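Local coordinates for protein TetR family transcriptional regulator (Rhodococcus erythropolis, PDB 4ZA6) that probably acts as a TetR-family repressor of the quorum-sensing signal degradation gene qsdA, binding DNA through an N-terminal helix-turn-helix domain, at residues T3-E6 with R7-I11; Y63-A66 with M67-S71; R96-T99 with K100-M104. All blocks are in the same frame, centred on the assembly; numbering follows the deposited sequence.

Contact 1 (T3-E6 with R7-I11); sequences TDLE and RRRAI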
ATOM      1  N   THR A   3      -8.411  16.377 -17.438  1.00 33.76           N
ATOM      2  CA  THR A   3      -8.021  17.438 -16.516  1.00 32.87           C
ATOM      3  C   THR A   3      -7.815  16.723 -15.161  1.00 36.61           C
ATOM      4  O   THR A   3      -8.294  15.597 -14.978  1.00 35.70           O
ATOM      5  CB  THR A   3      -9.121  18.523 -16.386  1.00 38.14           C
ATOM      6  OG1 THR A   3     -10.372  17.923 -16.019  1.00 37.10           O
ATOM      7  CG2 THR A   3      -9.273  19.367 -17.635  1.00 31.67           C
ATOM      8  N   ASP A   4      -7.145  17.367 -14.202  1.00 34.01           N
ATOM      9  CA  ASP A   4      -6.982  16.758 -12.879  1.00 33.46           C
ATOM     10  C   ASP A   4      -8.352  16.479 -12.272  1.00 34.88           C
ATOM     11  O   ASP A   4      -8.515  15.485 -11.582  1.00 32.39           O
ATOM     12  CB  ASP A   4      -6.219  17.688 -11.939  1.00 36.10           C
ATOM     13  CG  ASP A   4      -4.791  17.950 -12.345  1.00 53.61           C
ATOM     14  OD1 ASP A   4      -4.105  16.986 -12.762  1.00 55.40           O
ATOM     15  OD2 ASP A   4      -4.336  19.092 -12.178  1.00 63.86           O
ATOM     16  N   LEU A   5      -9.314  17.390 -12.515  1.00 29.97           N
ATOM     17  CA  LEU A   5     -10.677  17.299 -12.012  1.00 30.49           C
ATOM     18  C   LEU A   5     -11.460  16.111 -12.594  1.00 33.43           C
ATOM     19  O   LEU A   5     -12.107  15.379 -11.842  1.00 32.30           O
ATOM     20  CB  LEU A   5     -11.390  18.638 -12.248  1.00 31.56           C
ATOM     21  CG  LEU A   5     -12.849  18.753 -11.814  1.00 36.42           C
ATOM     22  CD1 LEU A   5     -13.065  18.259 -10.360  1.00 37.88           C
ATOM     23  CD2 LEU A   5     -13.326  20.156 -12.005  1.00 36.85           C
ATOM     24  N   GLU A   6     -11.433  15.935 -13.923  1.00 30.00           N
ATOM     25  CA  GLU A   6     -12.100  14.784 -14.565  1.00 29.29           C
ATOM     26  C   GLU A   6     -11.619  13.447 -13.956  1.00 34.31           C
ATOM     27  O   GLU A   6     -12.444  12.641 -13.519  1.00 34.08           O
ATOM     28  CB  GLU A   6     -11.874  14.805 -16.069  1.00 29.85           C
ATOM     29  CG  GLU A   6     -12.839  15.767 -16.743  1.00 35.93           C
ATOM     30  CD  GLU A   6     -12.473  16.146 -18.163  1.00 45.78           C
ATOM     31  OE1 GLU A   6     -13.345  16.714 -18.861  1.00 37.24           O
ATOM     32  OE2 GLU A   6     -11.319  15.882 -18.576  1.00 38.62           O
ATOM     33  N   ARG A   7     -10.288  13.259 -13.866  1.00 30.88           N
ATOM     34  CA  ARG A   7      -9.630  12.083 -13.288  1.00 29.46           C
ATOM     35  C   ARG A   7     -10.034  11.928 -11.806  1.00 32.80           C
ATOM     36  O   ARG A   7     -10.352  10.822 -11.380  1.00 33.28           O
ATOM     37  CB  ARG A   7      -8.100  12.250 -13.439  1.00 33.20           C
ATOM     38  CG  ARG A   7      -7.243  11.040 -13.026  1.00 41.70           C
ATOM     39  CD  ARG A   7      -5.760  11.351 -13.113  1.00 44.76           C
ATOM     40  NE  ARG A   7      -4.951  10.337 -12.423  1.00 52.00           N
ATOM     41  CZ  ARG A   7      -4.419  10.490 -11.211  1.00 65.12           C
ATOM     42  NH1 ARG A   7      -4.609  11.615 -10.529  1.00 54.22           N
ATOM     43  NH2 ARG A   7      -3.702   9.516 -10.668  1.00 45.77           N
ATOM     44  N   ARG A   8     -10.068  13.037 -11.032  1.00 29.93           N
ATOM     45  CA  ARG A   8     -10.484  13.016  -9.619  1.00 30.35           C
ATOM     46  C   ARG A   8     -11.911  12.472  -9.445  1.00 33.96           C
ATOM     47  O   ARG A   8     -12.131  11.645  -8.570  1.00 31.19           O
ATOM     48  CB  ARG A   8     -10.315  14.414  -8.979  1.00 32.62           C
ATOM     49  CG  ARG A   8     -10.689  14.567  -7.491  1.00 41.34           C
ATOM     50  CD  ARG A   8      -9.991  13.658  -6.475  1.00 44.55           C
ATOM     51  NE  ARG A   8      -8.627  13.246  -6.839  1.00 41.47           N
ATOM     52  CZ  ARG A   8      -8.105  12.069  -6.507  1.00 52.60           C
ATOM     53  NH1 ARG A   8      -8.822  11.184  -5.821  1.00 35.97           N
ATOM     54  NH2 ARG A   8      -6.870  11.759  -6.874  1.00 41.97           N
ATOM     55  N   ARG A   9     -12.876  12.927 -10.284  1.00 31.35           N
ATOM     56  CA  ARG A   9     -14.253  12.436 -10.233  1.00 31.26           C
ATOM     57  C   ARG A   9     -14.242  10.932 -10.484  1.00 33.05           C
ATOM     58  O   ARG A   9     -14.874  10.190  -9.738  1.00 32.26           O
ATOM     59  CB  ARG A   9     -15.133  13.140 -11.271  1.00 31.57           C
ATOM     60  CG  ARG A   9     -15.517  14.558 -10.887  1.00 30.72           C
ATOM     61  CD  ARG A   9     -16.613  15.052 -11.794  1.00 26.78           C
ATOM     62  NE  ARG A   9     -16.660  16.515 -11.857  1.00 32.58           N
ATOM     63  CZ  ARG A   9     -16.170  17.241 -12.858  1.00 43.94           C
ATOM     64  NH1 ARG A   9     -15.599  16.649 -13.901  1.00 32.47           N
ATOM     65  NH2 ARG A   9     -16.254  18.561 -12.827  1.00 30.13           N
ATOM     66  N   ALA A  10     -13.456  10.486 -11.484  1.00 29.19           N
ATOM     67  CA  ALA A  10     -13.324   9.069 -11.839  1.00 27.78           C
ATOM     68  C   ALA A  10     -12.747   8.225 -10.712  1.00 30.25           C
ATOM     69  O   ALA A  10     -13.322   7.187 -10.394  1.00 28.96           O
ATOM     70  CB  ALA A  10     -12.518   8.905 -13.122  1.00 27.36           C
ATOM     71  N   ILE A  11     -11.635   8.673 -10.083  1.00 28.28           N
ATOM     72  CA  ILE A  11     -11.007   7.930  -8.974  1.00 27.21           C
ATOM     73  C   ILE A  11     -11.914   7.922  -7.747  1.00 30.83           C
ATOM     74  O   ILE A  11     -12.084   6.873  -7.124  1.00 29.39           O
ATOM     75  CB  ILE A  11      -9.585   8.443  -8.640  1.00 29.60           C
ATOM     76  CG1 ILE A  11      -8.680   8.454  -9.893  1.00 29.23           C
ATOM     77  CG2 ILE A  11      -8.954   7.649  -7.464  1.00 30.75           C
ATOM     78  CD1 ILE A  11      -7.433   9.324  -9.728  1.00 29.29           C
TER
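Arg8 N donates to Asp4 O at 3.0 Å, one of four i to i+4 backbone bonds here. Arg7 N to Thr3 O is the first and longest of them, yet almost straight (178°); Arg9 N to Leu5 O and Ala10 N to Glu6 O are the next two rungs. Leu5 and Arg9 meet on the outside of this first turn. With CG of Leu5 anti to the backbone N (chi1 179°), its branched end extends along the helix to the arginine: CG lies over one guanidinium face, offset toward the rim, and CD2 comes within 3.4 Å of NH2. Glu6 turns the other way, back to the start of the helix, where its OE2 accepts from Thr3 N at 3.2 Å, met on the anti side and 33° out of the carboxylate plane, while Thr3 OG1 accepts from Glu6 N at 3.1 Å. If an alanine stood in place of Glu6, Thr3 N would probably be left without this carboxylate acceptor and the cap reduced to its OG1 half. Arg8 sends its guanidinium outward to salt bridges with Asp12 and Glu57, and Ala10 packs on Val44 and Leu33. The reciprocal Thr3-Glu6 pair is a capping box, here at the N terminus of helix 4-19, the opening helix of the DNA-binding domain in TetR-type regulators.

Contact 2 (Y63-A66 with M67-S71); sequences YRKA and MSQAS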
ATOM      1  N   TYR A  63      -0.715   4.835   5.501  1.00 28.55           N
ATOM      2  CA  TYR A  63       0.648   5.219   5.904  1.00 28.16           C
ATOM      3  C   TYR A  63       0.649   6.524   6.713  1.00 33.63           C
ATOM      4  O   TYR A  63       1.313   6.603   7.743  1.00 33.22           O
ATOM      5  CB  TYR A  63       1.524   5.407   4.657  1.00 27.57           C
ATOM      6  CG  TYR A  63       2.398   4.222   4.312  1.00 27.79           C
ATOM      7  CD1 TYR A  63       3.678   4.092   4.851  1.00 29.81           C
ATOM      8  CD2 TYR A  63       1.990   3.280   3.377  1.00 27.21           C
ATOM      9  CE1 TYR A  63       4.499   3.010   4.524  1.00 29.71           C
ATOM     10  CE2 TYR A  63       2.791   2.182   3.062  1.00 27.40           C
ATOM     11  CZ  TYR A  63       4.064   2.076   3.602  1.00 34.24           C
ATOM     12  OH  TYR A  63       4.865   0.999   3.290  1.00 38.50           O
ATOM     13  N   ARG A  64      -0.073   7.552   6.224  1.00 32.27           N
ATOM     14  CA  ARG A  64      -0.153   8.878   6.843  1.00 32.65           C
ATOM     15  C   ARG A  64      -0.755   8.806   8.225  1.00 36.09           C
ATOM     16  O   ARG A  64      -0.311   9.518   9.119  1.00 38.62           O
ATOM     17  CB  ARG A  64      -0.970   9.848   5.963  1.00 34.72           C
ATOM     18  CG  ARG A  64      -0.395  10.055   4.551  1.00 40.39           C
ATOM     19  CD  ARG A  64       0.787  10.998   4.510  1.00 39.82           C
ATOM     20  NE  ARG A  64       1.297  11.173   3.149  1.00 37.12           N
ATOM     21  CZ  ARG A  64       2.580  11.330   2.864  1.00 46.79           C
ATOM     22  NH1 ARG A  64       3.485  11.321   3.831  1.00 42.17           N
ATOM     23  NH2 ARG A  64       2.974  11.477   1.607  1.00 37.74           N
ATOM     24  N   LYS A  65      -1.782   7.972   8.397  1.00 30.53           N
ATOM     25  CA  LYS A  65      -2.442   7.784   9.688  1.00 30.41           C
ATOM     26  C   LYS A  65      -1.454   7.099  10.626  1.00 32.41           C
ATOM     27  O   LYS A  65      -1.207   7.599  11.717  1.00 33.74           O
ATOM     28  CB  LYS A  65      -3.734   6.954   9.521  1.00 32.32           C
ATOM     29  CG  LYS A  65      -4.565   6.854  10.802  1.00 41.92           C
ATOM     30  CD  LYS A  65      -5.777   5.963  10.629  1.00 55.91           C
ATOM     31  CE  LYS A  65      -6.550   5.800  11.917  1.00 76.79           C
ATOM     32  NZ  LYS A  65      -7.745   4.929  11.746  1.00 87.87           N
ATOM     33  N   ALA A  66      -0.806   6.027  10.170  1.00 27.50           N
ATOM     34  CA  ALA A  66       0.170   5.320  10.996  1.00 27.21           C
ATOM     35  C   ALA A  66       1.344   6.207  11.407  1.00 30.25           C
ATOM     36  O   ALA A  66       1.790   6.092  12.536  1.00 31.10           O
ATOM     37  CB  ALA A  66       0.668   4.070  10.290  1.00 27.23           C
ATOM     38  N   MET A  67       1.820   7.097  10.513  1.00 26.10           N
ATOM     39  CA  MET A  67       2.925   8.029  10.790  1.00 26.13           C
ATOM     40  C   MET A  67       2.585   9.030  11.875  1.00 31.56           C
ATOM     41  O   MET A  67       3.470   9.416  12.634  1.00 32.52           O
ATOM     42  CB  MET A  67       3.338   8.791   9.523  1.00 27.68           C
ATOM     43  CG  MET A  67       4.163   7.980   8.544  1.00 29.98           C
ATOM     44  SD  MET A  67       4.131   8.701   6.866  1.00 33.59           S
ATOM     45  CE  MET A  67       5.175  10.140   7.110  1.00 31.35           C
ATOM     46  N   SER A  68       1.328   9.496  11.923  1.00 29.57           N
ATOM     47  CA  SER A  68       0.900  10.469  12.934  1.00 31.52           C
ATOM     48  C   SER A  68       0.637   9.784  14.289  1.00 36.60           C
ATOM     49  O   SER A  68       0.785  10.422  15.327  1.00 37.11           O
ATOM     50  CB  SER A  68      -0.332  11.243  12.455  1.00 36.32           C
ATOM     51  OG  SER A  68      -1.476  10.412  12.328  1.00 48.14           O
ATOM     52  N   GLN A  69       0.274   8.478  14.274  1.00 32.92           N
ATOM     53  CA  GLN A  69      -0.046   7.716  15.493  1.00 33.81           C
ATOM     54  C   GLN A  69       1.119   6.911  16.079  1.00 37.13           C
ATOM     55  O   GLN A  69       1.088   6.574  17.265  1.00 38.22           O
ATOM     56  CB  GLN A  69      -1.296   6.842  15.274  1.00 35.43           C
ATOM     57  CG  GLN A  69      -2.577   7.693  15.161  1.00 47.73           C
ATOM     58  CD  GLN A  69      -3.855   6.952  14.855  1.00 60.07           C
ATOM     59  OE1 GLN A  69      -4.959   7.456  15.098  1.00 57.39           O
ATOM     60  NE2 GLN A  69      -3.752   5.779  14.256  1.00 44.91           N
ATOM     61  N   ALA A  70       2.158   6.640  15.281  1.00 32.01           N
ATOM     62  CA  ALA A  70       3.326   5.879  15.756  1.00 31.54           C
ATOM     63  C   ALA A  70       4.136   6.590  16.835  1.00 34.91           C
ATOM     64  O   ALA A  70       4.245   7.815  16.820  1.00 33.68           O
ATOM     65  CB  ALA A  70       4.224   5.489  14.597  1.00 30.81           C
ATOM     66  N   SER A  71       4.720   5.798  17.750  1.00 31.02           N
ATOM     67  CA  SER A  71       5.507   6.236  18.892  1.00 32.30           C
ATOM     68  C   SER A  71       7.000   6.157  18.622  1.00 34.59           C
ATOM     69  O   SER A  71       7.450   5.332  17.826  1.00 32.62           O
ATOM     70  CB  SER A  71       5.210   5.350  20.107  1.00 37.22           C
ATOM     71  OG  SER A  71       3.839   5.074  20.339  1.00 51.32           O
TER
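Lys65 O takes two good bonds at once: Ser68 OG donates to it at 2.9 Å and Gln69 N at 3.1 Å, the latter coming nearly along the C=O axis. The hydroxyl can fold back onto the preceding turn because OG stands between the backbone N and the carbonyl carbon (chi1 66°). One residue on, Ala70 N closes on Ala66 O at 2.8 Å, the last such rung before the backbone leaves helical geometry at Ala70. The side chains run alongside this ladder. Gln69 crosses Lys65 at a slant, its NE2 3.6 Å from CE of the extended lysine, an aliphatic contact against an amide. Met67 bends at its last torsion (chi3 73°); its CG rests 3.3 Å from Tyr63 O, and its methyl CE comes to the edge of the Arg64 guanidinium, close to the guanidinium plane and 3.9 Å from NH1. The Arg64 and Met67 side chains lie side by side, pointing the same way. What fixes the arginine lies further out: NH1 is salt-bridged to Glu126 and NH2 to Glu60, which probably hold the guanidinium where the thioether can flank it. These residues form the last turns of helix 47-69 and its exit at Ala70. Tyr63 and Met67 pack on helix 115-133 through Ser120, Ile123, Thr124 and Ile127, while Ala66, Gln69 and Ala70 lie against Val85, Arg84, Asp80 and Val81 of helix 74-90.

Contact 3 (R96-T99 with K100-M104); sequences RALT and KREPM
Residues 96-99 and 100-104 meet within the last turns of helix 93-101 and at its junction with helix 103-111, a helix-to-helix corner in the all-helical C-terminal domain of the TetR fold. Glu102 is the pivot: it leaves helical geometry and serves as the N-cap residue of the second helix, which begins at Pro103. The first helix finishes on Glu102 N, which donates to Leu98 O at 2.9 Å and 160°. The next rung cannot form, since Pro103 carries no N-H; Thr99 O instead faces its ring, with CB and CD each at 3.4 Å. Earlier, Lys100 N donates to Arg96 O at 3.1 Å, and the lysine's extended chain runs back past that carbonyl to bring CE beside Arg96 CG. The arginine itself leads away to Glu90 O and lies near a bound methylpentanediol, probably from crystallisation. On another side of the helix Leu98 is buried against Leu51 and Leu55 of helix 47-69 and against Phe106. Its CG is anti to the backbone N (chi1 -180°), which carries CD1 forward along the helix to 3.6 Å from Arg101 NH2 and close to the Glu102 carboxylate. That carboxylate is shared: OE1 pairs with Arg47, at the start of helix 47-69. Arg101 bends at chi3 (50°), placing one guanidinium face over Ala97 O and presenting its edge to Glu102 OE2, which lies in the guanidinium plane as the salt-bridge partner of NE at 3.6 Å.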
ATOM      1  N   ARG A  96     -10.435  -7.390   1.953  1.00 35.64           N
ATOM      2  CA  ARG A  96     -10.849  -8.786   2.119  1.00 36.95           C
ATOM      3  C   ARG A  96     -11.857  -9.222   1.060  1.00 38.28           C
ATOM      4  O   ARG A  96     -11.700 -10.299   0.493  1.00 36.62           O
ATOM      5  CB  ARG A  96     -11.394  -9.025   3.544  1.00 42.87           C
ATOM      6  CG  ARG A  96     -11.197 -10.449   4.054  1.00 56.75           C
ATOM      7  CD  ARG A  96     -11.197 -10.514   5.570  1.00 73.34           C
ATOM      8  NE  ARG A  96      -9.894 -10.162   6.145  1.00 84.88           N
ATOM      9  CZ  ARG A  96      -8.923 -11.033   6.413  1.00 97.46           C
ATOM     10  NH1 ARG A  96      -9.091 -12.325   6.156  1.00 87.06           N
ATOM     11  NH2 ARG A  96      -7.775 -10.617   6.938  1.00 77.83           N
ATOM     12  N   ALA A  97     -12.872  -8.376   0.779  1.00 36.12           N
ATOM     13  CA  ALA A  97     -13.897  -8.629  -0.235  1.00 37.08           C
ATOM     14  C   ALA A  97     -13.272  -8.656  -1.626  1.00 39.00           C
ATOM     15  O   ALA A  97     -13.628  -9.507  -2.433  1.00 38.16           O
ATOM     16  CB  ALA A  97     -14.986  -7.552  -0.170  1.00 38.72           C
ATOM     17  N   LEU A  98     -12.328  -7.727  -1.894  1.00 35.31           N
ATOM     18  CA  LEU A  98     -11.626  -7.613  -3.170  1.00 34.58           C
ATOM     19  C   LEU A  98     -10.722  -8.819  -3.394  1.00 36.94           C
ATOM     20  O   LEU A  98     -10.807  -9.429  -4.451  1.00 36.19           O
ATOM     21  CB  LEU A  98     -10.824  -6.294  -3.228  1.00 33.85           C
ATOM     22  CG  LEU A  98     -10.033  -6.035  -4.517  1.00 39.25           C
ATOM     23  CD1 LEU A  98     -10.908  -5.383  -5.590  1.00 41.14           C
ATOM     24  CD2 LEU A  98      -8.792  -5.199  -4.240  1.00 39.57           C
ATOM     25  N   THR A  99      -9.915  -9.195  -2.385  1.00 35.55           N
ATOM     26  CA  THR A  99      -8.984 -10.330  -2.468  1.00 36.76           C
ATOM     27  C   THR A  99      -9.664 -11.670  -2.641  1.00 44.06           C
ATOM     28  O   THR A  99      -9.096 -12.557  -3.269  1.00 44.82           O
ATOM     29  CB  THR A  99      -7.902 -10.302  -1.379  1.00 42.12           C
ATOM     30  OG1 THR A  99      -8.495 -10.440  -0.085  1.00 39.13           O
ATOM     31  CG2 THR A  99      -7.047  -9.054  -1.446  1.00 36.49           C
ATOM     32  N   LYS A 100     -10.883 -11.813  -2.099  1.00 42.24           N
ATOM     33  CA  LYS A 100     -11.680 -13.040  -2.211  1.00 42.08           C
ATOM     34  C   LYS A 100     -12.202 -13.208  -3.623  1.00 42.96           C
ATOM     35  O   LYS A 100     -12.184 -14.313  -4.152  1.00 43.63           O
ATOM     36  CB  LYS A 100     -12.832 -13.045  -1.200  1.00 45.24           C
ATOM     37  CG  LYS A 100     -12.427 -13.573   0.162  1.00 61.44           C
ATOM     38  CD  LYS A 100     -13.536 -13.367   1.196  1.00 75.22           C
ATOM     39  CE  LYS A 100     -13.117 -13.793   2.587  1.00 84.66           C
ATOM     40  NZ  LYS A 100     -14.221 -13.638   3.571  1.00 90.94           N
ATOM     41  N   ARG A 101     -12.619 -12.104  -4.248  1.00 39.26           N
ATOM     42  CA  ARG A 101     -13.171 -12.122  -5.596  1.00 39.89           C
ATOM     43  C   ARG A 101     -12.121 -12.138  -6.712  1.00 41.84           C
ATOM     44  O   ARG A 101     -12.320 -12.830  -7.698  1.00 41.69           O
ATOM     45  CB  ARG A 101     -14.138 -10.934  -5.755  1.00 40.27           C
ATOM     46  CG  ARG A 101     -14.984 -10.923  -7.026  1.00 50.52           C
ATOM     47  CD  ARG A 101     -15.805  -9.646  -7.152  1.00 51.67           C
ATOM     48  NE  ARG A 101     -14.984  -8.448  -6.958  1.00 50.57           N
ATOM     49  CZ  ARG A 101     -15.052  -7.653  -5.896  1.00 52.02           C
ATOM     50  NH1 ARG A 101     -15.932  -7.891  -4.935  1.00 44.99           N
ATOM     51  NH2 ARG A 101     -14.258  -6.606  -5.797  1.00 32.40           N
ATOM     52  N   GLU A 102     -11.020 -11.353  -6.570  1.00 36.55           N
ATOM     53  CA  GLU A 102     -10.006 -11.182  -7.609  1.00 34.65           C
ATOM     54  C   GLU A 102      -8.598 -11.373  -7.056  1.00 36.64           C
ATOM     55  O   GLU A 102      -7.818 -10.425  -7.099  1.00 36.37           O
ATOM     56  CB  GLU A 102     -10.140  -9.765  -8.207  1.00 35.68           C
ATOM     57  CG  GLU A 102     -11.531  -9.448  -8.725  1.00 51.55           C
ATOM     58  CD  GLU A 102     -11.617  -8.114  -9.419  1.00 71.15           C
ATOM     59  OE1 GLU A 102     -11.069  -7.996 -10.538  1.00 72.84           O
ATOM     60  OE2 GLU A 102     -12.223  -7.184  -8.840  1.00 66.93           O
ATOM     61  N   PRO A 103      -8.212 -12.568  -6.565  1.00 33.33           N
ATOM     62  CA  PRO A 103      -6.872 -12.706  -5.982  1.00 32.43           C
ATOM     63  C   PRO A 103      -5.709 -12.457  -6.939  1.00 36.42           C
ATOM     64  O   PRO A 103      -4.767 -11.771  -6.550  1.00 35.53           O
ATOM     65  CB  PRO A 103      -6.896 -14.111  -5.382  1.00 34.02           C
ATOM     66  CG  PRO A 103      -7.912 -14.845  -6.217  1.00 38.84           C
ATOM     67  CD  PRO A 103      -8.974 -13.832  -6.437  1.00 35.02           C
ATOM     68  N   MET A 104      -5.789 -12.955  -8.177  1.00 32.78           N
ATOM     69  CA  MET A 104      -4.736 -12.804  -9.188  1.00 33.35           C
ATOM     70  C   MET A 104      -4.526 -11.351  -9.606  1.00 36.44           C
ATOM     71  O   MET A 104      -3.382 -10.935  -9.803  1.00 35.79           O
ATOM     72  CB  MET A 104      -5.012 -13.690 -10.416  1.00 37.79           C
ATOM     73  CG  MET A 104      -4.924 -15.184 -10.118  1.00 43.84           C
ATOM     74  SD  MET A 104      -5.059 -16.215 -11.609  1.00 51.34           S
ATOM     75  CE  MET A 104      -3.428 -15.924 -12.357  1.00 47.43           C
TER

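Overall arrangement
Each contact spans only neighbouring turns, so none closes a long loop; the three follow in series along the chain, neither nesting nor crossing, with centres 26 to 28 Å apart. Contact 1 starts helix 4-19 at the N terminus, contact 2 ends helix 47-69, and contact 3 turns helix 93-101 into helix 103-111. Helix 47-69 relates them all: residues of contact 1 pack on Thr53, Val54 and Glu57, contact 3 reaches its N-terminal half, and contact 2 is its far end, among helices 74-90 and 115-133. Contacts 2 and 3 lie on opposite sides of the chain's centre, and helix 47-69 probably links the DNA-binding part to the C-terminal domain, as in TetR relatives.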